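Local coordinates for putative uncharacterized protein (Coprinopsis cinerea, PDB 3W9A) that probably hydrolyses beta-glucan polysaccharides, using a beta-jelly-roll catalytic domain of glycoside hydrolase family 131, at residues N11-T14 and P15-D19; T65-T68 and T69-W72; Y30-Y33 and I34-S37; T71-Q75 and M76-E80; F193-S196 and R197-H200. All coordinates share one frame; numbering follows the deposited sequence.

Interaction 1: N11-T14 and P15-D19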
loop_
_atom_site.group_PDB
_atom_site.type_symbol
_atom_site.label_atom_id
_atom_site.label_comp_id
_atom_site.label_asym_id
_atom_site.label_seq_id
_atom_site.Cartn_x
_atom_site.Cartn_y
_atom_site.Cartn_z
ATOM N N ASN A 11 2.833 9.900 -13.682
ATOM C CA ASN A 11 3.512 11.199 -13.717
ATOM C C ASN A 11 4.760 11.208 -12.863
ATOM O O ASN A 11 5.454 12.213 -12.798
ATOM C CB ASN A 11 2.576 12.315 -13.259
ATOM C CG ASN A 11 1.501 12.613 -14.274
ATOM O OD1 ASN A 11 1.473 12.031 -15.357
ATOM N ND2 ASN A 11 0.602 13.522 -13.928
ATOM N N TYR A 12 5.048 10.083 -12.215
ATOM C CA TYR A 12 6.228 9.987 -11.368
ATOM C C TYR A 12 7.256 9.163 -12.110
ATOM O O TYR A 12 7.184 7.941 -12.119
ATOM C CB TYR A 12 5.876 9.402 -9.989
ATOM C CG TYR A 12 5.052 10.355 -9.156
ATOM C CD1 TYR A 12 5.655 11.247 -8.259
ATOM C CD2 TYR A 12 3.666 10.399 -9.286
ATOM C CE1 TYR A 12 4.884 12.119 -7.489
ATOM C CE2 TYR A 12 2.899 11.272 -8.532
ATOM C CZ TYR A 12 3.498 12.130 -7.642
ATOM O OH TYR A 12 2.692 12.998 -6.915
ATOM N N THR A 13 8.209 9.859 -12.731
ATOM C CA THR A 13 9.168 9.238 -13.663
ATOM C C THR A 13 10.536 8.969 -13.047
ATOM O O THR A 13 11.222 8.052 -13.480
ATOM C CB THR A 13 9.371 10.121 -14.917
ATOM O OG1 THR A 13 8.109 10.276 -15.575
ATOM C CG2 THR A 13 10.374 9.486 -15.905
ATOM N N THR A 14 10.939 9.777 -12.067
ATOM C CA THR A 14 12.210 9.573 -11.353
ATOM C C THR A 14 12.001 9.867 -9.879
ATOM O O THR A 14 11.000 10.498 -9.516
ATOM C CB THR A 14 13.311 10.524 -11.870
ATOM O OG1 THR A 14 12.939 11.875 -11.597
ATOM C CG2 THR A 14 13.502 10.354 -13.351
ATOM N N PRO A 15 12.953 9.453 -9.015
ATOM C CA PRO A 15 12.753 9.702 -7.586
ATOM C C PRO A 15 12.525 11.177 -7.235
ATOM O O PRO A 15 11.640 11.492 -6.414
ATOM C CB PRO A 15 14.038 9.140 -6.954
ATOM C CG PRO A 15 14.471 8.078 -7.897
ATOM C CD PRO A 15 14.142 8.611 -9.261
ATOM N N ALA A 16 13.275 12.065 -7.888
ATOM C CA ALA A 16 13.141 13.501 -7.668
ATOM C C ALA A 16 11.723 14.031 -7.897
ATOM O O ALA A 16 11.363 15.066 -7.335
ATOM C CB ALA A 16 14.135 14.273 -8.527
ATOM N N ASP A 17 10.916 13.332 -8.697
ATOM C CA ASP A 17 9.527 13.739 -8.885
ATOM C C ASP A 17 8.762 13.779 -7.558
ATOM O O ASP A 17 7.937 14.657 -7.348
ATOM C CB ASP A 17 8.805 12.861 -9.931
ATOM C CG ASP A 17 9.214 13.190 -11.373
ATOM O OD1 ASP A 17 9.667 14.327 -11.636
ATOM O OD2 ASP A 17 9.102 12.304 -12.244
ATOM N N PHE A 18 9.068 12.876 -6.636
ATOM C CA PHE A 18 8.428 12.911 -5.320
ATOM C C PHE A 18 8.885 14.133 -4.475
ATOM O O PHE A 18 8.139 14.616 -3.621
ATOM C CB PHE A 18 8.685 11.610 -4.565
ATOM C CG PHE A 18 7.939 10.429 -5.113
ATOM C CD1 PHE A 18 6.565 10.302 -4.920
ATOM C CD2 PHE A 18 8.612 9.428 -5.795
ATOM C CE1 PHE A 18 5.879 9.199 -5.406
ATOM C CE2 PHE A 18 7.937 8.325 -6.278
ATOM C CZ PHE A 18 6.574 8.201 -6.083
ATOM N N ASP A 19 10.086 14.639 -4.744
ATOM C CA ASP A 19 10.643 15.799 -4.026
ATOM C C ASP A 19 9.979 17.138 -4.377
ATOM O O ASP A 19 10.222 18.132 -3.713
ATOM C CB ASP A 19 12.162 15.912 -4.250
ATOM C CG ASP A 19 12.934 14.704 -3.704
ATOM O OD1 ASP A 19 12.477 14.088 -2.714
ATOM O OD2 ASP A 19 13.993 14.355 -4.258
HETATM O O HOH W 1 15.540 11.485 -9.560
#
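D17 OD2 collects two backbone N-H groups from the residues that lead into the short helical turn 15-18. T13 N donates at 2.6 Å to D17 OD2, on that oxygen's anti lone pair. T14 N, 3.1 Å from the same D17 OD2, instead comes from above the carboxylate plane, 54° out of it. The exchange is returned through the backbone, where D17 N donates to T14 O at 3.0 Å. The carboxylate reaches back over the chain because D17 CG stands beside its own N and anti to the carbonyl carbon (chi1 -75°). P15 suits the start of this turn, since the N-H it lacks would have no turn of helix before it to bond to. Next to this polar knot, Y12 and F18 form an offset stack, ring centroids 4.5 Å apart and planes 20° from parallel, with Y12 CD1 3.5 Å from F18 CE1. Further out, Y12 OH bonds with T29 N, and F18 packs on L44 and L46 of strand 44-47. The second carboxylate oxygen of D17 forms a salt bridge with R20. Gripped by two N-H groups and a guanidinium, D17 would probably stay ionised and hold the loop against the first turn.

Interaction 2: T65-T68 and T69-W72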
loop_
_atom_site.group_PDB
_atom_site.type_symbol
_atom_site.label_atom_id
_atom_site.label_comp_id
_atom_site.label_asym_id
_atom_site.label_seq_id
_atom_site.Cartn_x
_atom_site.Cartn_y
_atom_site.Cartn_z
ATOM N N THR A 65 11.796 1.033 -0.684
ATOM C CA THR A 65 12.925 0.453 0.038
ATOM C C THR A 65 13.079 1.032 1.447
ATOM O O THR A 65 13.143 2.252 1.634
ATOM C CB THR A 65 14.263 0.623 -0.749
ATOM O OG1 THR A 65 14.179 -0.039 -2.015
ATOM C CG2 THR A 65 15.464 0.047 0.037
ATOM N N ILE A 66 13.185 0.141 2.430
ATOM C CA ILE A 66 13.589 0.515 3.779
ATOM C C ILE A 66 14.988 -0.012 4.085
ATOM O O ILE A 66 15.326 -1.152 3.763
ATOM C CB ILE A 66 12.577 0.042 4.843
ATOM C CG1 ILE A 66 12.282 -1.459 4.695
ATOM C CG2 ILE A 66 11.313 0.897 4.769
ATOM C CD1 ILE A 66 11.481 -2.081 5.820
ATOM N N ASP A 67 15.836 0.848 4.633
ATOM C CA ASP A 67 17.129 0.399 5.138
ATOM C C ASP A 67 17.350 1.029 6.492
ATOM O O ASP A 67 16.436 1.685 7.021
ATOM C CB ASP A 67 18.274 0.693 4.146
ATOM C CG ASP A 67 18.547 2.178 3.955
ATOM O OD1 ASP A 67 18.061 3.038 4.722
ATOM O OD2 ASP A 67 19.257 2.490 2.988
ATOM N N THR A 68 18.546 0.836 7.053
ATOM C CA THR A 68 18.847 1.308 8.389
ATOM C C THR A 68 18.810 2.827 8.507
ATOM O O THR A 68 18.639 3.334 9.595
ATOM C CB THR A 68 20.215 0.817 8.913
ATOM O OG1 THR A 68 21.274 1.356 8.120
ATOM C CG2 THR A 68 20.279 -0.651 8.891
ATOM N N THR A 69 18.931 3.546 7.391
ATOM C CA THR A 69 18.825 5.009 7.421
ATOM C C THR A 69 17.400 5.542 7.261
ATOM O O THR A 69 17.208 6.756 7.258
ATOM C CB THR A 69 19.667 5.654 6.326
ATOM O OG1 THR A 69 19.008 5.486 5.046
ATOM C CG2 THR A 69 21.086 5.057 6.301
ATOM N N ALA A 70 16.416 4.654 7.119
ATOM C CA ALA A 70 15.033 5.063 6.836
ATOM C C ALA A 70 14.290 5.386 8.126
ATOM O O ALA A 70 13.343 4.709 8.507
ATOM C CB ALA A 70 14.306 3.965 6.069
ATOM N N THR A 71 14.736 6.421 8.808
ATOM C CA THR A 71 14.324 6.669 10.165
ATOM C C THR A 71 13.732 8.069 10.185
ATOM O O THR A 71 14.402 9.023 9.799
ATOM C CB THR A 71 15.536 6.541 11.110
ATOM O OG1 THR A 71 16.640 7.283 10.604
ATOM C CG2 THR A 71 15.978 5.106 11.193
ATOM N N TRP A 72 12.470 8.190 10.591
ATOM C CA TRP A 72 11.796 9.486 10.541
ATOM C C TRP A 72 11.543 10.040 11.943
ATOM O O TRP A 72 12.200 11.012 12.375
ATOM C CB TRP A 72 10.492 9.376 9.747
ATOM C CG TRP A 72 9.759 10.655 9.676
ATOM C CD1 TRP A 72 10.218 11.810 9.152
ATOM C CD2 TRP A 72 8.441 10.923 10.160
ATOM N NE1 TRP A 72 9.277 12.790 9.273
ATOM C CE2 TRP A 72 8.170 12.273 9.888
ATOM C CE3 TRP A 72 7.457 10.151 10.791
ATOM C CZ2 TRP A 72 6.955 12.878 10.213
ATOM C CZ3 TRP A 72 6.245 10.750 11.125
ATOM C CH2 TRP A 72 6.006 12.104 10.842
HETATM O O HOH W 2 19.011 5.926 10.809
#
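D67 and T69 lean obliquely across each other, the T69 hydroxyl meeting one oxygen of the D67 carboxylate. T69 OG1 donates to D67 OD1 at 2.6 Å from the syn side, 18° out of the carboxylate plane. T69 N reaches the same D67 OD1 at 2.9 Å from well above that plane, so the two donors arrive from different directions; the second bond has the pattern of an Asx turn. With CG set between backbone N and carbonyl carbon (chi1 67°), D67 bends its short chain forward over the turn, a reach that its length suits. The backbone closes a type I turn from D67 to A70, with A70 N and D67 O 3.0 Å apart and the bond fairly straight at 160°. With alanine at D67 the carboxylate is gone: T69 N would probably lack its side-chain acceptor, and the T69 hydroxyl, which also bonds with Y43 and R42, would lose its aspartate mate. A70 is small enough to sit with its CB 3.3 Å from D67 O. Water 2 bridges T68 O and T71 OG1. The turn carries the chain off strand 61-66, while A70, centre of an inverse gamma turn, pairs through its backbone with R78 of strand 77-83.

Interaction 3: Y30-Y33 and I34-S37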
loop_
_atom_site.group_PDB
_atom_site.type_symbol
_atom_site.label_atom_id
_atom_site.label_comp_id
_atom_site.label_asym_id
_atom_site.label_seq_id
_atom_site.Cartn_x
_atom_site.Cartn_y
_atom_site.Cartn_z
ATOM N N TYR A 30 0.803 12.696 -3.982
ATOM C CA TYR A 30 1.418 12.009 -2.838
ATOM C C TYR A 30 2.231 12.949 -1.959
ATOM O O TYR A 30 3.076 13.694 -2.456
ATOM C CB TYR A 30 2.365 10.928 -3.339
ATOM C CG TYR A 30 1.707 9.676 -3.856
ATOM C CD1 TYR A 30 1.249 8.697 -2.977
ATOM C CD2 TYR A 30 1.589 9.433 -5.214
ATOM C CE1 TYR A 30 0.671 7.519 -3.450
ATOM C CE2 TYR A 30 1.015 8.254 -5.685
ATOM C CZ TYR A 30 0.569 7.306 -4.793
ATOM O OH TYR A 30 -0.001 6.141 -5.232
ATOM N N GLN A 31 1.995 12.869 -0.650
ATOM C CA GLN A 31 2.809 13.572 0.341
ATOM C C GLN A 31 4.027 12.714 0.648
ATOM O O GLN A 31 3.918 11.507 0.827
ATOM C CB GLN A 31 2.049 13.814 1.611
ATOM C CG GLN A 31 0.680 14.423 1.421
ATOM C CD GLN A 31 0.004 14.769 2.720
ATOM O OE1 GLN A 31 0.196 14.114 3.740
ATOM N NE2 GLN A 31 -0.826 15.778 2.677
ATOM N N TRP A 32 5.182 13.350 0.718
ATOM C CA TRP A 32 6.417 12.604 0.881
ATOM C C TRP A 32 7.224 13.310 1.978
ATOM O O TRP A 32 7.901 14.312 1.726
ATOM C CB TRP A 32 7.139 12.558 -0.446
ATOM C CG TRP A 32 8.518 11.953 -0.444
ATOM C CD1 TRP A 32 9.620 12.460 -1.041
ATOM C CD2 TRP A 32 8.917 10.739 0.187
ATOM N NE1 TRP A 32 10.694 11.636 -0.832
ATOM C CE2 TRP A 32 10.282 10.561 -0.087
ATOM C CE3 TRP A 32 8.236 9.756 0.927
ATOM C CZ2 TRP A 32 10.997 9.464 0.371
ATOM C CZ3 TRP A 32 8.954 8.642 1.371
ATOM C CH2 TRP A 32 10.309 8.504 1.091
ATOM N N TYR A 33 7.044 12.824 3.201
ATOM C CA TYR A 33 7.761 13.344 4.382
ATOM C C TYR A 33 8.130 12.262 5.407
ATOM O O TYR A 33 8.984 12.501 6.230
ATOM C CB TYR A 33 6.966 14.458 5.074
ATOM C CG TYR A 33 5.647 14.025 5.676
ATOM C CD1 TYR A 33 5.550 13.665 7.010
ATOM C CD2 TYR A 33 4.500 13.966 4.899
ATOM C CE1 TYR A 33 4.332 13.263 7.564
ATOM C CE2 TYR A 33 3.283 13.570 5.439
ATOM C CZ TYR A 33 3.197 13.210 6.765
ATOM O OH TYR A 33 1.970 12.813 7.279
ATOM N N ILE A 34 7.462 11.099 5.386
ATOM C CA ILE A 34 7.779 10.023 6.312
ATOM C C ILE A 34 8.945 9.235 5.700
ATOM O O ILE A 34 8.751 8.267 4.990
ATOM C CB ILE A 34 6.547 9.117 6.594
ATOM C CG1 ILE A 34 5.403 9.939 7.192
ATOM C CG2 ILE A 34 6.889 8.004 7.570
ATOM C CD1 ILE A 34 4.118 9.158 7.424
ATOM N N LYS A 35 10.163 9.683 5.968
ATOM C CA LYS A 35 11.333 9.139 5.314
ATOM C C LYS A 35 12.594 9.418 6.109
ATOM O O LYS A 35 12.590 10.273 7.003
ATOM C CB LYS A 35 11.489 9.819 3.964
ATOM C CG LYS A 35 11.746 11.305 4.081
ATOM C CD LYS A 35 11.493 12.039 2.785
ATOM C CE LYS A 35 11.895 13.500 2.901
ATOM N NZ LYS A 35 11.320 14.309 1.790
ATOM N N GLY A 36 13.686 8.767 5.706
ATOM C CA GLY A 36 14.995 9.009 6.291
ATOM C C GLY A 36 15.633 10.250 5.694
ATOM O O GLY A 36 15.058 10.903 4.798
ATOM N N SER A 37 16.839 10.547 6.168
ATOM C CA SER A 37 17.632 11.689 5.692
ATOM C C SER A 37 18.268 11.490 4.327
ATOM O O SER A 37 18.760 12.454 3.733
ATOM C CB SER A 37 18.767 11.963 6.669
ATOM O OG SER A 37 18.228 12.334 7.911
#
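Where strand 30-34 of the jelly roll runs out into a loop, W32 and K35 meet face to chain. K35 crosses the W32 side chain at about a right angle, lying along one face of the indole. Its CB sits 3.4 Å from W32 CH2 at the outer rim. Further along, K35 CD makes a CH-pi contact 3.7 Å from the centroid of the six-membered ring. The ammonium K35 NZ ends over the five-membered ring, 4.0 Å from that centroid and 23° off the ring normal, a cation-pi contact; it also makes a weak hydrogen bond, 3.4 Å from K35 NZ to W32 O. An extended chain beyond CG lets lysine span both rings, and the indole is long enough to carry methylenes and charge together. A leucine in place of W32 has no flat face, and the K35 ammonium would probably lose its cation-pi partner and T40 OG1 its indole N-H. Between them in sequence, I34 CG1 lies over the face of the Y33 ring, 3.9 Å from its centroid, the two side chains running side by side. Y33 OH bonds to a bound glycerol, and its ring meets W23 and W72. An inverse gamma turn centred on I34 ends this strand of the beta-jelly roll, where I34 still bonds by its backbone to E80 of antiparallel strand 77-83.

Interaction 4: T71-Q75 and M76-E80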
loop_
_atom_site.group_PDB
_atom_site.type_symbol
_atom_site.label_atom_id
_atom_site.label_comp_id
_atom_site.label_asym_id
_atom_site.label_seq_id
_atom_site.Cartn_x
_atom_site.Cartn_y
_atom_site.Cartn_z
ATOM N N THR A 71 14.736 6.421 8.808
ATOM C CA THR A 71 14.324 6.669 10.165
ATOM C C THR A 71 13.732 8.069 10.185
ATOM O O THR A 71 14.402 9.023 9.799
ATOM C CB THR A 71 15.536 6.541 11.110
ATOM O OG1 THR A 71 16.640 7.283 10.604
ATOM C CG2 THR A 71 15.978 5.106 11.193
ATOM N N TRP A 72 12.470 8.190 10.591
ATOM C CA TRP A 72 11.796 9.486 10.541
ATOM C C TRP A 72 11.543 10.040 11.943
ATOM O O TRP A 72 12.200 11.012 12.375
ATOM C CB TRP A 72 10.492 9.376 9.747
ATOM C CG TRP A 72 9.759 10.655 9.676
ATOM C CD1 TRP A 72 10.218 11.810 9.152
ATOM C CD2 TRP A 72 8.441 10.923 10.160
ATOM N NE1 TRP A 72 9.277 12.790 9.273
ATOM C CE2 TRP A 72 8.170 12.273 9.888
ATOM C CE3 TRP A 72 7.457 10.151 10.791
ATOM C CZ2 TRP A 72 6.955 12.878 10.213
ATOM C CZ3 TRP A 72 6.245 10.750 11.125
ATOM C CH2 TRP A 72 6.006 12.104 10.842
ATOM N N ASN A 73 10.606 9.418 12.649
ATOM C CA ASN A 73 10.230 9.834 13.997
ATOM C C ASN A 73 10.744 8.881 15.071
ATOM O O ASN A 73 10.377 9.010 16.234
ATOM C CB ASN A 73 8.720 9.859 14.105
ATOM C CG ASN A 73 8.130 8.472 13.966
ATOM O OD1 ASN A 73 8.580 7.678 13.136
ATOM N ND2 ASN A 73 7.144 8.166 14.783
ATOM N N SER A 74 11.580 7.928 14.673
ATOM C CA SER A 74 12.085 6.895 15.561
ATOM C C SER A 74 13.200 6.125 14.843
ATOM O O SER A 74 13.538 6.425 13.698
ATOM C CB SER A 74 10.954 5.929 15.926
ATOM O OG SER A 74 10.503 5.244 14.762
ATOM N N GLN A 75 13.757 5.128 15.514
ATOM C CA GLN A 75 14.656 4.181 14.864
ATOM C C GLN A 75 13.953 3.129 13.985
ATOM O O GLN A 75 14.623 2.359 13.291
ATOM C CB GLN A 75 15.508 3.456 15.908
ATOM C CG GLN A 75 16.925 3.968 15.943
ATOM C CD GLN A 75 17.833 3.004 16.649
ATOM O OE1 GLN A 75 17.622 2.690 17.823
ATOM N NE2 GLN A 75 18.850 2.508 15.937
HETATM N N MSE A 76 12.624 3.085 14.005
HETATM C CA MSE A 76 11.901 2.131 13.156
HETATM C C MSE A 76 12.134 2.461 11.693
HETATM O O MSE A 76 12.342 3.617 11.337
HETATM C CB MSE A 76 10.405 2.145 13.458
HETATM C CG MSE A 76 10.138 1.737 14.908
HETATM SE SE MSE A 76 8.196 1.604 15.223
HETATM C CE MSE A 76 8.287 1.660 17.200
HETATM N N MSE A 77 12.086 1.435 10.849
HETATM C CA MSE A 77 12.370 1.573 9.420
HETATM C C MSE A 77 11.090 1.949 8.765
HETATM O O MSE A 77 10.126 1.217 8.856
HETATM C CB MSE A 77 12.945 0.290 8.813
HETATM C CG MSE A 77 14.093 -0.182 9.689
HETATM SE SE MSE A 77 15.438 -1.357 8.833
HETATM C CE MSE A 77 14.455 -2.081 7.303
ATOM N N ARG A 78 11.067 3.102 8.111
ATOM C CA ARG A 78 9.823 3.636 7.541
ATOM C C ARG A 78 10.064 4.316 6.208
ATOM O O ARG A 78 10.948 5.177 6.106
ATOM C CB ARG A 78 9.181 4.640 8.500
ATOM C CG ARG A 78 8.708 4.055 9.814
ATOM C CD ARG A 78 7.964 5.094 10.646
ATOM N NE ARG A 78 6.634 5.395 10.130
ATOM C CZ ARG A 78 5.725 6.130 10.783
ATOM N NH1 ARG A 78 6.008 6.660 11.957
ATOM N NH2 ARG A 78 4.535 6.355 10.258
ATOM N N THR A 79 9.283 3.927 5.201
ATOM C CA THR A 79 9.262 4.614 3.907
ATOM C C THR A 79 7.825 4.612 3.478
ATOM O O THR A 79 7.314 3.571 3.087
ATOM C CB THR A 79 10.086 3.884 2.852
ATOM O OG1 THR A 79 11.474 3.934 3.209
ATOM C CG2 THR A 79 9.890 4.524 1.480
ATOM N N GLU A 80 7.156 5.754 3.603
ATOM C CA GLU A 80 5.700 5.808 3.446
ATOM C C GLU A 80 5.287 7.097 2.745
ATOM O O GLU A 80 5.731 8.180 3.115
ATOM C CB GLU A 80 5.011 5.709 4.816
ATOM C CG GLU A 80 5.866 4.958 5.818
ATOM C CD GLU A 80 5.278 4.807 7.198
ATOM O OE1 GLU A 80 4.278 5.460 7.538
ATOM O OE2 GLU A 80 5.846 3.996 7.957
HETATM O O HOH W 3 10.946 6.246 11.814
#
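N73 OD1 is approached by R78 NH1, 3.0 Å away, and by water 3. The arginine N-H comes from above the amide, 45° out of the carbonyl plane, and the bond is bent, with an N-H...O angle of 139°. The two side chains cross at about a right angle. W72 sets the CE3 edge of its indole over one guanidinium face, W72 CE3 lying 4.0 Å from R78 NH1. A bend at chi3 (73°) brings the R78 guanidinium round to E80 in a side-on, two-pronged salt bridge: R78 NE to E80 OE2 at 2.7 Å, and R78 NH2 to E80 OE1 at 2.9 Å. The oxygens lie near the guanidinium plane, the nitrogens above the carboxylate plane. S74 OG accepts M76 N at 3.1 Å, a bond that ties the bend just before strand 77-83. Water 3 accepts from W72 N at 2.8 Å, is hydrogen-bonded to S74 OG and lies within bonding distance of M76 O, linking the loop to the start of the strand. E80 OE1 has a second partner in H200 ND1. Arginine suits this place because its three nitrogens serve two polar neighbours at once: E80 fixes the rotation of the guanidinium, and NH1 is thereby presented to the asparagine of the loop.

Interaction 5: F193-S196 and R197-H200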
loop_
_atom_site.group_PDB
_atom_site.type_symbol
_atom_site.label_atom_id
_atom_site.label_comp_id
_atom_site.label_asym_id
_atom_site.label_seq_id
_atom_site.Cartn_x
_atom_site.Cartn_y
_atom_site.Cartn_z
ATOM N N PHE A 193 -12.205 5.835 11.316
ATOM C CA PHE A 193 -11.956 7.244 11.151
ATOM C C PHE A 193 -10.667 7.459 10.372
ATOM O O PHE A 193 -9.624 6.896 10.696
ATOM C CB PHE A 193 -11.861 8.012 12.473
ATOM C CG PHE A 193 -11.444 9.447 12.269
ATOM C CD1 PHE A 193 -12.356 10.374 11.792
ATOM C CD2 PHE A 193 -10.129 9.846 12.470
ATOM C CE1 PHE A 193 -11.980 11.685 11.566
ATOM C CE2 PHE A 193 -9.748 11.155 12.244
ATOM C CZ PHE A 193 -10.678 12.076 11.796
ATOM N N THR A 194 -10.760 8.275 9.335
ATOM C CA THR A 194 -9.576 8.808 8.682
ATOM C C THR A 194 -9.735 10.309 8.500
ATOM O O THR A 194 -10.848 10.792 8.282
ATOM C CB THR A 194 -9.328 8.126 7.331
ATOM O OG1 THR A 194 -8.317 8.824 6.628
ATOM C CG2 THR A 194 -10.584 8.125 6.471
ATOM N N ASP A 195 -8.626 11.035 8.582
ATOM C CA ASP A 195 -8.613 12.480 8.319
ATOM C C ASP A 195 -8.263 12.794 6.856
ATOM O O ASP A 195 -7.964 13.935 6.504
ATOM C CB ASP A 195 -7.650 13.171 9.289
ATOM C CG ASP A 195 -6.178 12.842 9.033
ATOM O OD1 ASP A 195 -5.826 12.120 8.091
ATOM O OD2 ASP A 195 -5.357 13.329 9.807
ATOM N N SER A 196 -8.269 11.755 6.021
ATOM C CA SER A 196 -7.932 11.832 4.601
ATOM C C SER A 196 -6.479 12.244 4.281
ATOM O O SER A 196 -6.159 12.458 3.127
ATOM C CB SER A 196 -8.928 12.716 3.838
ATOM O OG SER A 196 -10.237 12.262 4.062
ATOM N N ARG A 197 -5.610 12.299 5.288
ATOM C CA ARG A 197 -4.176 12.424 5.065
ATOM C C ARG A 197 -3.421 11.527 6.033
ATOM O O ARG A 197 -2.393 11.916 6.605
ATOM C CB ARG A 197 -3.734 13.887 5.189
ATOM C CG ARG A 197 -4.027 14.495 6.546
ATOM C CD ARG A 197 -3.739 15.976 6.581
ATOM N NE ARG A 197 -4.839 16.739 5.994
ATOM C CZ ARG A 197 -5.036 18.042 6.180
ATOM N NH1 ARG A 197 -4.212 18.750 6.949
ATOM N NH2 ARG A 197 -6.078 18.641 5.606
ATOM N N ASP A 198 -3.943 10.314 6.213
ATOM C CA ASP A 198 -3.372 9.372 7.173
ATOM C C ASP A 198 -3.366 7.906 6.691
ATOM O O ASP A 198 -3.246 6.999 7.499
ATOM C CB ASP A 198 -4.114 9.495 8.509
ATOM C CG ASP A 198 -5.573 9.088 8.406
ATOM O OD1 ASP A 198 -5.988 8.638 7.314
ATOM O OD2 ASP A 198 -6.296 9.233 9.421
ATOM N N PHE A 199 -3.459 7.693 5.381
ATOM C CA PHE A 199 -3.262 6.381 4.821
ATOM C C PHE A 199 -1.831 6.238 4.287
ATOM O O PHE A 199 -1.379 7.027 3.441
ATOM C CB PHE A 199 -4.287 6.111 3.729
ATOM C CG PHE A 199 -4.198 4.720 3.165
ATOM C CD1 PHE A 199 -4.512 3.617 3.959
ATOM C CD2 PHE A 199 -3.794 4.505 1.862
ATOM C CE1 PHE A 199 -4.415 2.343 3.454
ATOM C CE2 PHE A 199 -3.698 3.216 1.352
ATOM C CZ PHE A 199 -4.013 2.135 2.155
ATOM N N HIS A 200 -1.124 5.229 4.781
ATOM C CA HIS A 200 0.313 5.105 4.572
ATOM C C HIS A 200 0.600 4.132 3.460
ATOM O O HIS A 200 0.518 2.918 3.647
ATOM C CB HIS A 200 1.008 4.693 5.871
ATOM C CG HIS A 200 0.908 5.738 6.940
ATOM N ND1 HIS A 200 2.011 6.300 7.555
ATOM C CD2 HIS A 200 -0.172 6.378 7.449
ATOM C CE1 HIS A 200 1.607 7.195 8.433
ATOM N NE2 HIS A 200 0.288 7.263 8.386
HETATM O O HOH W 4 -6.566 6.645 10.743
HETATM O O HOH W 5 -7.105 15.535 4.649
HETATM O O HOH W 6 -2.781 12.645 9.325
#
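D198 leads its carboxylate back onto the preceding loop, with CG held between backbone N and carbonyl carbon (chi1 65°). Its CB lies 3.2 Å from D195 OD1, and CG is about as near the same oxygen. At the tip the branches part. D198 OD1 takes the hydroxyl of T194 at a very short 2.4 Å from T194 OG1, a length to be read with caution. D198 OD2 accepts D195 N at 3.1 Å, nearly straight (166°) but from above the carboxylate plane, and water 4 joins it to F193 O. The second carboxylate, D195, sits close by, its OD1 3.2 Å from D198 OD2, a crowding of like charges. D195 OD1 is turned to R197 N, which donates to it at 2.8 Å, while water 6 links D195 OD2 with R197 O. Threonine suits position 194 because its hydroxyl works both ways: it donates to D198, and T194 OG1 accepts S196 N at 3.0 Å. That last bond defines an ST turn, and S196, which ends it, has a left-handed backbone conformation (phi 64°). Interlocked side-chain-to-backbone bonds of this sort form a compact surface turn leading into strand 199-201, where H200 bonds to a bound glycerol.

How the interactions relate
Interactions 2, 3 and 4 lie close together. Interactions 2 and 4 share T71 and W72, their centres 6 Å apart, and join where A70 O meets R78 N at 2.8 Å. Interaction 3 adds the neighbouring strand, W72 NE1 packing 3.1 Å from Y33 O. Interaction 5 reaches the same sheet: I34 CD1 lies 3.3 Å from H200 CE1, and E80 OE1 probably bonds to H200 ND1. Y33, H200 and, weakly, R78 bond to bound glycerol; it probably comes from the crystallisation liquor, but may mark a pocket, possibly the substrate cleft. Interaction 1 is more peripheral, its centre 13 Å from that of interaction 3, yet packs on it, as where F18 O lies 3.7 Å from W32 CD1.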